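PDB 4OO3: hypothetical protein from Parabacteroides merdae, which is a putative oxidoreductase that probably binds NAD or NADP through its Rossmann-fold domain, its substrate being unknown. Local coordinates for residues A248-T253 with S432-A437. Residues are numbered along the deposited sequence; the frame is centred on the assembly and turned at random.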
loop_
_atom_site.group_PDB
_atom_site.type_symbol
_atom_site.label_atom_id
_atom_site.label_comp_id
_atom_site.label_asym_id
_atom_site.label_seq_id
_atom_site.Cartn_x
_atom_site.Cartn_y
_atom_site.Cartn_z
ATOM N N ALA A 248 5.801 15.782 -12.269
ATOM C CA ALA A 248 5.202 14.467 -12.377
ATOM C C ALA A 248 5.274 13.945 -13.799
ATOM O O ALA A 248 5.112 14.705 -14.754
ATOM C CB ALA A 248 3.756 14.509 -11.897
ATOM N N ASN A 249 5.525 12.645 -13.932
ATOM C CA ASN A 249 5.558 11.988 -15.229
ATOM C C ASN A 249 4.817 10.664 -15.193
ATOM O O ASN A 249 4.705 10.031 -14.139
ATOM C CB ASN A 249 6.998 11.762 -15.681
ATOM C CG ASN A 249 7.758 13.062 -15.849
ATOM O OD1 ASN A 249 7.624 13.743 -16.865
ATOM N ND2 ASN A 249 8.543 13.421 -14.853
ATOM N N ARG A 250 4.297 10.272 -16.352
ATOM C CA ARG A 250 3.639 8.992 -16.532
ATOM C C ARG A 250 4.092 8.405 -17.860
ATOM O O ARG A 250 4.272 9.129 -18.836
ATOM C CB ARG A 250 2.120 9.164 -16.510
ATOM C CG ARG A 250 1.579 10.179 -17.508
ATOM C CD ARG A 250 0.106 10.461 -17.253
ATOM N NE ARG A 250 -0.761 9.433 -17.825
ATOM C CZ ARG A 250 -1.186 9.419 -19.090
ATOM N NH1 ARG A 250 -0.822 10.359 -19.948
ATOM N NH2 ARG A 250 -1.971 8.439 -19.508
ATOM N N TRP A 251 4.303 7.098 -17.893
ATOM C CA TRP A 251 4.732 6.448 -19.122
ATOM C C TRP A 251 4.283 4.999 -19.141
ATOM O O TRP A 251 3.750 4.487 -18.150
ATOM C CB TRP A 251 6.249 6.587 -19.336
ATOM C CG TRP A 251 7.129 5.904 -18.326
ATOM C CD1 TRP A 251 7.724 4.672 -18.446
ATOM C CD2 TRP A 251 7.540 6.425 -17.057
ATOM N NE1 TRP A 251 8.467 4.397 -17.324
ATOM C CE2 TRP A 251 8.373 5.458 -16.459
ATOM C CE3 TRP A 251 7.288 7.620 -16.370
ATOM C CZ2 TRP A 251 8.947 5.646 -15.197
ATOM C CZ3 TRP A 251 7.857 7.805 -15.127
ATOM C CH2 TRP A 251 8.676 6.823 -14.548
ATOM N N THR A 252 4.488 4.350 -20.282
ATOM C CA THR A 252 3.862 3.070 -20.548
ATOM C C THR A 252 4.814 1.886 -20.460
ATOM O O THR A 252 6.032 2.036 -20.549
ATOM C CB THR A 252 3.210 3.054 -21.943
ATOM O OG1 THR A 252 4.202 3.286 -22.945
ATOM C CG2 THR A 252 2.122 4.115 -22.036
ATOM N N THR A 253 4.227 0.710 -20.258
ATOM C CA THR A 253 4.915 -0.555 -20.423
ATOM C C THR A 253 4.197 -1.281 -21.556
ATOM O O THR A 253 2.973 -1.410 -21.536
ATOM C CB THR A 253 4.881 -1.390 -19.128
ATOM O OG1 THR A 253 5.552 -0.677 -18.081
ATOM C CG2 THR A 253 5.556 -2.742 -19.327
ATOM N N SER A 432 -3.305 14.622 -7.675
ATOM C CA SER A 432 -2.781 15.877 -8.228
ATOM C C SER A 432 -1.635 15.636 -9.206
ATOM O O SER A 432 -1.508 16.342 -10.208
ATOM C CB SER A 432 -2.300 16.808 -7.111
ATOM O OG SER A 432 -3.390 17.248 -6.324
ATOM N N ALA A 433 -0.802 14.644 -8.907
ATOM C CA ALA A 433 0.317 14.289 -9.772
ATOM C C ALA A 433 -0.179 13.727 -11.102
ATOM O O ALA A 433 0.404 14.004 -12.153
ATOM C CB ALA A 433 1.230 13.290 -9.073
ATOM N N LEU A 434 -1.258 12.947 -11.064
ATOM C CA LEU A 434 -1.843 12.424 -12.297
ATOM C C LEU A 434 -2.225 13.559 -13.236
ATOM O O LEU A 434 -1.941 13.504 -14.423
ATOM C CB LEU A 434 -3.066 11.555 -12.005
ATOM C CG LEU A 434 -3.779 10.962 -13.223
ATOM C CD1 LEU A 434 -2.848 10.049 -14.009
ATOM C CD2 LEU A 434 -5.031 10.219 -12.796
ATOM N N ASP A 435 -2.872 14.584 -12.694
ATOM C CA ASP A 435 -3.274 15.762 -13.474
ATOM C C ASP A 435 -2.079 16.531 -14.042
ATOM O O ASP A 435 -2.079 16.905 -15.212
ATOM C CB ASP A 435 -4.138 16.697 -12.618
ATOM C CG ASP A 435 -5.524 16.130 -12.347
ATOM O OD1 ASP A 435 -5.932 15.170 -13.040
ATOM O OD2 ASP A 435 -6.215 16.646 -11.442
HETATM N N MSE A 436 -1.069 16.763 -13.208
HETATM C CA MSE A 436 0.164 17.428 -13.640
HETATM C C MSE A 436 0.829 16.618 -14.722
HETATM O O MSE A 436 1.219 17.158 -15.757
HETATM C CB MSE A 436 1.097 17.593 -12.436
HETATM C CG MSE A 436 2.491 18.062 -12.843
HETATM SE SE MSE A 436 3.447 18.712 -11.251
HETATM C CE MSE A 436 2.488 20.423 -11.090
ATOM N N ALA A 437 0.949 15.310 -14.500
ATOM C CA ALA A 437 1.556 14.412 -15.479
ATOM C C ALA A 437 0.810 14.442 -16.808
ATOM O O ALA A 437 1.425 14.380 -17.867
ATOM C CB ALA A 437 1.604 12.993 -14.936
#
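Ala248 and Ala437 face each other with their CB atoms 4.0 Å apart, a worked example of how small side chains let a helix settle closely on a strand. The local axes approach to 6.6 Å and cross at -75°, and within 248-253 the touching residues, Ala248 to Arg250, lie against the turn from Ala433 to Ala437. Into that turn Ala248 sends its methyl group, whose CB lies 3.4 Å from Ala433 O, an oxygen already engaged by Ala437 N within the helix. Ala433 CB touches the same methyl, and the selenomethionine Met436 adds its CG, 3.9 Å from Ala248 CB. With CG anti to the backbone N (chi1 170°), the chain runs alongside Ala248, its SE still 3.9 Å from Ala248 N, and the bend at chi3 takes the terminal methyl CE away.

Two residues along, Arg250 lays its aliphatic stem over Ala437, Arg250 CD coming within 3.7 Å of Ala437 CB. Leu434 CD1 approaches the guanidinium obliquely, 4.4 Å from Arg250 NE. The charge is met elsewhere, by a salt bridge from NE to Glu214 and a cation-pi contact with Tyr285.

Strand 243-255 is an outermost strand of the mixed sheet, and helix 419-439 packs on one face of the sheet at that edge, Ala433 also touching Ile290 on neighbouring strand 282-294: the helix-on-sheet layering of the alpha+beta C-terminal domain that this putative oxidoreductase pairs with a Rossmann fold.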